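Local coordinates for MdbA protein (Corynebacterium diphtheriae, PDB 5C00) that acts as a thiol-disulfide oxidoreductase of the DsbA family, probably forming disulfide bonds in exported proteins such as pilus and toxin components, at residues A44-F49 and F189-E194; D48-F53 and N81-N86. All blocks are in the same frame, centred on the assembly; numbering follows the deposited sequence.

Contact 1 (A44-F49 and F189-E194); sequences AKKIDF and FIDGKE
Asp-48 and Phe-189 form an antiparallel hydrogen-bonded pair: Phe-189 N donates to Asp-48 O at 2.9 Å, within the plane of that carbonyl, and Asp-48 N returns a bond to Phe-189 O. Next to it, Ile-47 and Ile-190 make a non-hydrogen-bonded pair, where Ile-47 CA lies 3.2 Å from Phe-189 O in a CA-H...O contact. Asp-191 N then reaches Lys-46 O at 2.8 Å, but Asp-191 already belongs to the type I' turn from Ile-190 to Lys-193, and its side chain takes over the pairing. With CG set beside its own backbone N (chi1 -68°), the carboxylate swings back so that OD1 accepts from Lys-46 N at 2.9 Å, the donor lying 38° above the carboxylate plane. The turn closes a beta hairpin, strands 187-190 and 193-194, at the margin of the sheet of this thioredoxin-like fold. A water accepts from Gly-192 N and is close enough to donate to Lys-46 O or Asp-48 OD2; Asp-48 OD1 is engaged by Arg-83 in a salt bridge. On the face opposite Asp-48 and Phe-189, Ile-47 CD1 lies 3.9 Å from Ile-190 CG1, both side chains packed against helix 202-207. The Lys-45 side chain crosses that of Asp-191 at about a right angle; its CD packs on Ile-190 CG2 at 3.6 Å, while NZ stays 4.7 Å from Asp-191 OD2.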
ATOM      1  N   ALA A  44      11.166 -14.521 -10.936  1.00 36.19           N
ATOM      2  CA  ALA A  44      10.038 -13.614 -10.993  1.00 33.96           C
ATOM      3  C   ALA A  44      10.554 -12.204 -11.257  1.00 32.95           C
ATOM      4  O   ALA A  44      11.625 -11.833 -10.804  1.00 33.55           O
ATOM      5  CB  ALA A  44       9.293 -13.656  -9.669  1.00 32.71           C
ATOM      6  N   LYS A  45       9.783 -11.384 -11.947  1.00 32.89           N
ATOM      7  CA  LYS A  45      10.195 -10.003 -12.161  1.00 32.32           C
ATOM      8  C   LYS A  45       9.958  -9.184 -10.899  1.00 30.88           C
ATOM      9  O   LYS A  45       8.945  -9.379 -10.236  1.00 28.75           O
ATOM     10  CB  LYS A  45       9.473  -9.424 -13.376  1.00 34.41           C
ATOM     11  CG  LYS A  45       9.854 -10.171 -14.672  1.00 39.33           C
ATOM     12  CD  LYS A  45       9.892  -9.260 -15.889  1.00 43.52           C
ATOM     13  CE  LYS A  45      10.862  -9.757 -16.964  1.00 47.17           C
ATOM     14  NZ  LYS A  45      10.754 -11.226 -17.183  1.00 51.52           N
ATOM     15  N   LYS A  46      10.937  -8.355 -10.524  1.00 28.34           N
ATOM     16  CA  LYS A  46      10.824  -7.509  -9.342  1.00 29.15           C
ATOM     17  C   LYS A  46      10.184  -6.181  -9.710  1.00 27.01           C
ATOM     18  O   LYS A  46      10.670  -5.473 -10.578  1.00 27.08           O
ATOM     19  CB  LYS A  46      12.187  -7.265  -8.725  1.00 33.06           C
ATOM     20  CG  LYS A  46      12.744  -8.521  -8.085  1.00 38.99           C
ATOM     21  CD  LYS A  46      14.258  -8.448  -7.908  1.00 45.66           C
ATOM     22  CE  LYS A  46      14.898  -9.834  -7.850  1.00 51.26           C
ATOM     23  NZ  LYS A  46      16.319  -9.754  -8.283  1.00 53.48           N
ATOM     24  N   ILE A  47       9.111  -5.820  -9.030  1.00 23.74           N
ATOM     25  CA  ILE A  47       8.381  -4.617  -9.374  1.00 23.07           C
ATOM     26  C   ILE A  47       8.635  -3.644  -8.261  1.00 21.88           C
ATOM     27  O   ILE A  47       8.608  -4.021  -7.102  1.00 23.45           O
ATOM     28  CB  ILE A  47       6.889  -4.899  -9.497  1.00 23.35           C
ATOM     29  CG1 ILE A  47       6.627  -6.098 -10.403  1.00 23.70           C
ATOM     30  CG2 ILE A  47       6.131  -3.664  -9.930  1.00 23.60           C
ATOM     31  CD1 ILE A  47       7.024  -5.903 -11.840  1.00 25.58           C
ATOM     32  N   ASP A  48       8.903  -2.400  -8.606  1.00 20.51           N
ATOM     33  CA  ASP A  48       8.854  -1.327  -7.635  1.00 21.46           C
ATOM     34  C   ASP A  48       7.680  -0.465  -8.008  1.00 20.19           C
ATOM     35  O   ASP A  48       7.614   0.077  -9.107  1.00 19.40           O
ATOM     36  CB  ASP A  48      10.152  -0.532  -7.627  1.00 23.50           C
ATOM     37  CG  ASP A  48      11.332  -1.350  -7.133  1.00 26.14           C
ATOM     38  OD1 ASP A  48      11.315  -1.772  -5.971  1.00 25.18           O
ATOM     39  OD2 ASP A  48      12.279  -1.574  -7.929  1.00 27.16           O
ATOM     40  N   PHE A  49       6.691  -0.444  -7.109  1.00 18.99           N
ATOM     41  CA  PHE A  49       5.446   0.240  -7.375  0.60 18.16           C
ATOM     42  C   PHE A  49       5.336   1.328  -6.331  1.00 17.68           C
ATOM     43  O   PHE A  49       5.199   1.063  -5.142  1.00 16.62           O
ATOM     44  CB  PHE A  49       4.318  -0.776  -7.308  0.60 18.71           C
ATOM     45  CG  PHE A  49       2.952  -0.249  -7.670  0.60 19.07           C
ATOM     46  CD1 PHE A  49       2.742   1.017  -8.197  0.60 19.32           C
ATOM     47  CD2 PHE A  49       1.849  -1.078  -7.476  0.60 20.26           C
ATOM     48  CE1 PHE A  49       1.471   1.455  -8.507  0.60 20.47           C
ATOM     49  CE2 PHE A  49       0.573  -0.645  -7.784  0.60 20.84           C
ATOM     50  CZ  PHE A  49       0.383   0.624  -8.301  0.60 21.63           C
ATOM     51  N   PHE A 189       8.156   0.273 -11.957  1.00 19.48           N
ATOM     52  CA  PHE A 189       9.394  -0.185 -12.582  1.00 20.99           C
ATOM     53  C   PHE A 189       9.365  -1.696 -12.597  1.00 22.59           C
ATOM     54  O   PHE A 189       8.909  -2.353 -11.607  1.00 22.80           O
ATOM     55  CB  PHE A 189      10.618   0.263 -11.733  1.00 21.53           C
ATOM     56  CG  PHE A 189      10.831   1.767 -11.676  1.00 22.40           C
ATOM     57  CD1 PHE A 189      10.007   2.580 -10.931  1.00 21.58           C
ATOM     58  CD2 PHE A 189      11.911   2.359 -12.333  1.00 23.31           C
ATOM     59  CE1 PHE A 189      10.205   3.963 -10.862  1.00 22.95           C
ATOM     60  CE2 PHE A 189      12.132   3.708 -12.250  1.00 23.40           C
ATOM     61  CZ  PHE A 189      11.263   4.526 -11.553  1.00 23.43           C
ATOM     62  N   ILE A 190       9.879  -2.275 -13.659  1.00 23.21           N
ATOM     63  CA  ILE A 190      10.002  -3.708 -13.813  1.00 25.42           C
ATOM     64  C   ILE A 190      11.500  -3.997 -13.879  1.00 26.58           C
ATOM     65  O   ILE A 190      12.177  -3.516 -14.780  1.00 24.41           O
ATOM     66  CB  ILE A 190       9.334  -4.200 -15.120  1.00 26.03           C
ATOM     67  CG1 ILE A 190       7.831  -3.910 -15.093  1.00 26.84           C
ATOM     68  CG2 ILE A 190       9.630  -5.697 -15.340  1.00 26.03           C
ATOM     69  CD1 ILE A 190       7.040  -4.152 -16.370  1.00 26.51           C
ATOM     70  N   ASP A 191      12.028  -4.703 -12.880  1.00 29.50           N
ATOM     71  CA  ASP A 191      13.470  -4.970 -12.826  1.00 32.13           C
ATOM     72  C   ASP A 191      14.296  -3.712 -13.084  1.00 32.41           C
ATOM     73  O   ASP A 191      15.237  -3.736 -13.896  1.00 30.29           O
ATOM     74  CB  ASP A 191      13.846  -6.057 -13.856  1.00 35.47           C
ATOM     75  CG  ASP A 191      13.281  -7.407 -13.514  1.00 38.21           C
ATOM     76  OD1 ASP A 191      13.143  -7.717 -12.306  1.00 36.13           O
ATOM     77  OD2 ASP A 191      12.990  -8.169 -14.460  1.00 40.47           O
ATOM     78  N   GLY A 192      13.972  -2.620 -12.397  1.00 29.56           N
ATOM     79  CA  GLY A 192      14.741  -1.369 -12.522  1.00 29.87           C
ATOM     80  C   GLY A 192      14.424  -0.460 -13.702  1.00 29.31           C
ATOM     81  O   GLY A 192      14.958   0.634 -13.793  1.00 30.71           O
ATOM     82  N   LYS A 193      13.546  -0.900 -14.588  1.00 28.60           N
ATOM     83  CA  LYS A 193      13.181  -0.181 -15.806  0.60 29.68           C
ATOM     84  C   LYS A 193      11.783   0.404 -15.661  1.00 27.37           C
ATOM     85  O   LYS A 193      10.812  -0.351 -15.499  1.00 24.95           O
ATOM     86  CB  LYS A 193      13.201  -1.185 -16.967  0.60 32.81           C
ATOM     87  CG  LYS A 193      12.749  -0.670 -18.331  0.60 36.18           C
ATOM     88  CD  LYS A 193      12.325  -1.829 -19.231  0.60 38.32           C
ATOM     89  CE  LYS A 193      12.633  -1.566 -20.696  0.60 40.56           C
ATOM     90  NZ  LYS A 193      12.102  -0.259 -21.162  0.60 41.07           N
ATOM     91  N   GLU A 194      11.660   1.723 -15.764  1.00 26.36           N
ATOM     92  CA  GLU A 194      10.391   2.347 -15.549  1.00 25.17           C
ATOM     93  C   GLU A 194       9.428   2.032 -16.692  1.00 25.35           C
ATOM     94  O   GLU A 194       9.810   2.057 -17.869  1.00 27.11           O
ATOM     95  CB  GLU A 194      10.524   3.872 -15.376  1.00 24.91           C
ATOM     96  CG  GLU A 194       9.180   4.460 -14.939  1.00 24.29           C
ATOM     97  CD  GLU A 194       9.188   5.914 -14.496  1.00 25.15           C
ATOM     98  OE1 GLU A 194      10.247   6.564 -14.433  1.00 25.95           O
ATOM     99  OE2 GLU A 194       8.093   6.402 -14.182  1.00 24.87           O
TER
HETATM  100  O   HOH W   1      12.000  -2.836 -10.322  1.00 27.85           O

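Contact 2 (D48-F53 and N81-N86)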
ATOM      1  N   ASP A  48       8.903  -2.400  -8.606  1.00 20.51           N
ATOM      2  CA  ASP A  48       8.854  -1.327  -7.635  1.00 21.46           C
ATOM      3  C   ASP A  48       7.680  -0.465  -8.008  1.00 20.19           C
ATOM      4  O   ASP A  48       7.614   0.077  -9.107  1.00 19.40           O
ATOM      5  CB  ASP A  48      10.152  -0.532  -7.627  1.00 23.50           C
ATOM      6  CG  ASP A  48      11.332  -1.350  -7.133  1.00 26.14           C
ATOM      7  OD1 ASP A  48      11.315  -1.772  -5.971  1.00 25.18           O
ATOM      8  OD2 ASP A  48      12.279  -1.574  -7.929  1.00 27.16           O
ATOM      9  N   PHE A  49       6.691  -0.444  -7.109  1.00 18.99           N
ATOM     10  CA  PHE A  49       5.446   0.240  -7.375  0.60 18.16           C
ATOM     11  C   PHE A  49       5.336   1.328  -6.331  1.00 17.68           C
ATOM     12  O   PHE A  49       5.199   1.063  -5.142  1.00 16.62           O
ATOM     13  CB  PHE A  49       4.318  -0.776  -7.308  0.60 18.71           C
ATOM     14  CG  PHE A  49       2.952  -0.249  -7.670  0.60 19.07           C
ATOM     15  CD1 PHE A  49       2.742   1.017  -8.197  0.60 19.32           C
ATOM     16  CD2 PHE A  49       1.849  -1.078  -7.476  0.60 20.26           C
ATOM     17  CE1 PHE A  49       1.471   1.455  -8.507  0.60 20.47           C
ATOM     18  CE2 PHE A  49       0.573  -0.645  -7.784  0.60 20.84           C
ATOM     19  CZ  PHE A  49       0.383   0.624  -8.301  0.60 21.63           C
ATOM     20  N   TYR A  50       5.387   2.563  -6.800  1.00 17.42           N
ATOM     21  CA  TYR A  50       5.372   3.747  -5.937  1.00 17.48           C
ATOM     22  C   TYR A  50       3.965   4.324  -5.910  1.00 19.14           C
ATOM     23  O   TYR A  50       3.377   4.561  -6.958  1.00 18.09           O
ATOM     24  CB  TYR A  50       6.350   4.786  -6.423  1.00 19.59           C
ATOM     25  CG  TYR A  50       7.810   4.369  -6.370  1.00 19.70           C
ATOM     26  CD1 TYR A  50       8.382   3.629  -7.399  1.00 20.88           C
ATOM     27  CD2 TYR A  50       8.626   4.739  -5.285  1.00 20.72           C
ATOM     28  CE1 TYR A  50       9.720   3.232  -7.355  1.00 20.53           C
ATOM     29  CE2 TYR A  50       9.966   4.375  -5.243  1.00 20.59           C
ATOM     30  CZ  TYR A  50      10.491   3.601  -6.264  1.00 21.58           C
ATOM     31  OH  TYR A  50      11.833   3.301  -6.229  1.00 26.02           O
ATOM     32  N   GLU A  51       3.438   4.526  -4.711  1.00 18.77           N
ATOM     33  CA  GLU A  51       2.132   5.143  -4.596  1.00 19.14           C
ATOM     34  C   GLU A  51       2.059   5.965  -3.335  1.00 18.07           C
ATOM     35  O   GLU A  51       2.913   5.873  -2.431  1.00 16.70           O
ATOM     36  CB  GLU A  51       0.981   4.117  -4.707  1.00 20.65           C
ATOM     37  CG  GLU A  51       0.982   3.048  -3.697  1.00 23.71           C
ATOM     38  CD  GLU A  51      -0.038   1.868  -3.927  1.00 25.87           C
ATOM     39  OE1 GLU A  51       0.012   0.989  -3.078  1.00 28.46           O
ATOM     40  OE2 GLU A  51      -0.807   1.787  -4.928  1.00 28.94           O
ATOM     41  N   ASP A  52       1.031   6.791  -3.297  1.00 17.37           N
ATOM     42  CA  ASP A  52       0.733   7.668  -2.126  1.00 16.92           C
ATOM     43  C   ASP A  52      -0.783   7.535  -1.861  1.00 16.47           C
ATOM     44  O   ASP A  52      -1.599   7.608  -2.794  1.00 15.31           O
ATOM     45  CB  ASP A  52       1.228   9.071  -2.476  1.00 17.58           C
ATOM     46  CG  ASP A  52       1.004  10.117  -1.360  1.00 17.99           C
ATOM     47  OD1 ASP A  52      -0.120  10.255  -0.835  1.00 16.67           O
ATOM     48  OD2 ASP A  52       1.958  10.858  -1.067  1.00 18.06           O
ATOM     49  N   PHE A  53      -1.171   7.360  -0.609  1.00 16.09           N
ATOM     50  CA  PHE A  53      -2.593   7.182  -0.273  1.00 16.48           C
ATOM     51  C   PHE A  53      -3.478   8.437  -0.507  1.00 17.51           C
ATOM     52  O   PHE A  53      -4.705   8.324  -0.447  1.00 18.32           O
ATOM     53  CB  PHE A  53      -2.763   6.687   1.121  1.00 17.33           C
ATOM     54  CG  PHE A  53      -2.556   5.200   1.265  1.00 17.46           C
ATOM     55  CD1 PHE A  53      -3.588   4.320   0.912  1.00 16.70           C
ATOM     56  CD2 PHE A  53      -1.357   4.678   1.753  1.00 17.39           C
ATOM     57  CE1 PHE A  53      -3.439   2.962   1.033  1.00 17.20           C
ATOM     58  CE2 PHE A  53      -1.209   3.311   1.845  1.00 18.02           C
ATOM     59  CZ  PHE A  53      -2.239   2.457   1.520  1.00 18.06           C
ATOM     60  N   ASN A  81       7.245  -4.860  -4.847  1.00 18.36           N
ATOM     61  CA  ASN A  81       7.654  -3.993  -3.788  1.00 19.39           C
ATOM     62  C   ASN A  81       6.807  -2.730  -3.794  1.00 17.45           C
ATOM     63  O   ASN A  81       7.045  -1.839  -4.598  1.00 16.84           O
ATOM     64  CB  ASN A  81       9.125  -3.632  -3.929  1.00 20.72           C
ATOM     65  CG  ASN A  81       9.997  -4.859  -3.965  1.00 24.99           C
ATOM     66  OD1 ASN A  81      10.351  -5.395  -2.938  1.00 27.07           O
ATOM     67  ND2 ASN A  81      10.312  -5.323  -5.154  1.00 30.92           N
ATOM     68  N   LEU A  82       5.887  -2.640  -2.834  1.00 16.37           N
ATOM     69  CA  LEU A  82       5.059  -1.483  -2.665  1.00 17.04           C
ATOM     70  C   LEU A  82       5.865  -0.463  -1.859  1.00 16.99           C
ATOM     71  O   LEU A  82       6.249  -0.730  -0.699  1.00 17.96           O
ATOM     72  CB  LEU A  82       3.743  -1.799  -1.952  1.00 16.94           C
ATOM     73  CG  LEU A  82       2.775  -2.696  -2.714  1.00 19.03           C
ATOM     74  CD1 LEU A  82       1.668  -3.094  -1.765  1.00 18.58           C
ATOM     75  CD2 LEU A  82       2.224  -1.993  -3.931  1.00 19.97           C
ATOM     76  N   ARG A  83       6.217   0.628  -2.534  1.00 17.39           N
ATOM     77  CA  ARG A  83       7.059   1.691  -2.004  1.00 17.85           C
ATOM     78  C   ARG A  83       6.191   2.916  -1.799  1.00 17.96           C
ATOM     79  O   ARG A  83       5.903   3.683  -2.748  1.00 17.81           O
ATOM     80  CB  ARG A  83       8.214   1.944  -2.952  1.00 18.05           C
ATOM     81  CG  ARG A  83       9.185   0.740  -3.008  1.00 19.13           C
ATOM     82  CD  ARG A  83      10.532   1.053  -3.677  1.00 21.32           C
ATOM     83  NE  ARG A  83      11.394  -0.112  -3.547  1.00 22.66           N
ATOM     84  CZ  ARG A  83      12.056  -0.444  -2.444  1.00 23.81           C
ATOM     85  NH1 ARG A  83      12.012   0.308  -1.367  1.00 24.74           N
ATOM     86  NH2 ARG A  83      12.752  -1.571  -2.409  1.00 27.34           N
ATOM     87  N   ILE A  84       5.709   3.029  -0.567  1.00 17.72           N
ATOM     88  CA  ILE A  84       4.761   4.060  -0.232  1.00 18.24           C
ATOM     89  C   ILE A  84       5.396   5.394   0.112  1.00 18.23           C
ATOM     90  O   ILE A  84       6.372   5.505   0.864  1.00 18.00           O
ATOM     91  CB  ILE A  84       3.776   3.621   0.893  1.00 18.72           C
ATOM     92  CG1 ILE A  84       3.212   2.209   0.635  1.00 19.66           C
ATOM     93  CG2 ILE A  84       2.664   4.643   1.001  1.00 18.49           C
ATOM     94  CD1 ILE A  84       2.619   2.017  -0.727  1.00 21.07           C
ATOM     95  N   LEU A  85       4.835   6.439  -0.486  1.00 17.14           N
ATOM     96  CA  LEU A  85       5.327   7.783  -0.352  1.00 18.48           C
ATOM     97  C   LEU A  85       4.358   8.635   0.482  1.00 18.70           C
ATOM     98  O   LEU A  85       3.209   8.249   0.684  1.00 18.15           O
ATOM     99  CB  LEU A  85       5.466   8.402  -1.733  1.00 17.95           C
ATOM    100  CG  LEU A  85       6.353   7.677  -2.743  1.00 19.51           C
ATOM    101  CD1 LEU A  85       6.166   8.254  -4.097  1.00 20.99           C
ATOM    102  CD2 LEU A  85       7.819   7.765  -2.326  1.00 21.02           C
ATOM    103  N   ASN A  86       4.820   9.795   0.966  1.00 19.62           N
ATOM    104  CA  ASN A  86       3.947  10.770   1.617  1.00 19.20           C
ATOM    105  C   ASN A  86       4.173  12.201   1.079  1.00 20.21           C
ATOM    106  O   ASN A  86       3.908  13.195   1.761  1.00 18.55           O
ATOM    107  CB  ASN A  86       4.045  10.727   3.150  1.00 20.20           C
ATOM    108  CG  ASN A  86       5.388  11.174   3.673  1.00 21.64           C
ATOM    109  OD1 ASN A  86       6.251  11.478   2.878  1.00 19.88           O
ATOM    110  ND2 ASN A  86       5.579  11.179   5.028  1.00 22.76           N
TER
HETATM  111  O   HOH W   2      13.350  -2.855  -4.936  1.00 41.58           O
HETATM  112  O   HOH W   3       0.634   7.491   1.603  1.00 16.67           O
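Asn-81 places CB against Asp-48 OD1, and its O takes the nearly straight bond from Phe-49 N (2.9 Å, 179°). Leu-82 turns to the opposite face, where CD2 meets Phe-49 CD2 at 3.7 Å. Arg-83 N donates to Phe-49 O, and Arg-83 O meets Glu-51 N in a longer bond of 3.3 Å. The Arg-83 side chain runs extended alongside Tyr-50: CB lies over the phenol face, 4.0 Å from the ring centroid in a CH-pi contact, and Arg-83 CD lies against Tyr-50 CZ. That course delivers NE to Asp-48 OD1 (2.9 Å), in the guanidinium plane but well above the carboxylate plane; a water links this OD1 to NH2, while Asn-172 and Asp-30 hold the terminal nitrogens. The strands run parallel, connected through helix 56-74 in a beta-alpha-beta crossover, a unit of the thioredoxin fold. Ile-84 sends CD1 to Glu-51 CG at 3.5 Å. Glu-51 extends to a salt bridge with Arg-120, and its side chain also touches the probable CxxC motif. Leu-85 N donates to Glu-51 O at 2.8 Å, and a water joins Leu-85 O to Phe-53 N. Asn-86 CA abuts Asp-52 OD2 at 3.3 Å, a carboxylate held by Ser-97 (OD1) and Leu-88 N (OD2).

Overall arrangement
Contacts 1 and 2 lie on successive parts of strand 45-52, sharing Asp-48 and Phe-49, with centres about 13 Å apart. This strand runs between 187-190, antiparallel to it, and 78-85, parallel to it, so the two contacts bond it on either side to its neighbours in one mixed sheet. Along the chain contact 2 closes after a single helix, whereas contact 1 is made only after the largely helical region of more than a hundred residues that precedes 187-190. Contact 1 sits near the sheet margin, about 16 Å from the chain centre, and contact 2 is deeply buried, leading toward the probable Cys-55 and Cys-58 redox pair. Phe-189 also packs directly on Tyr-50.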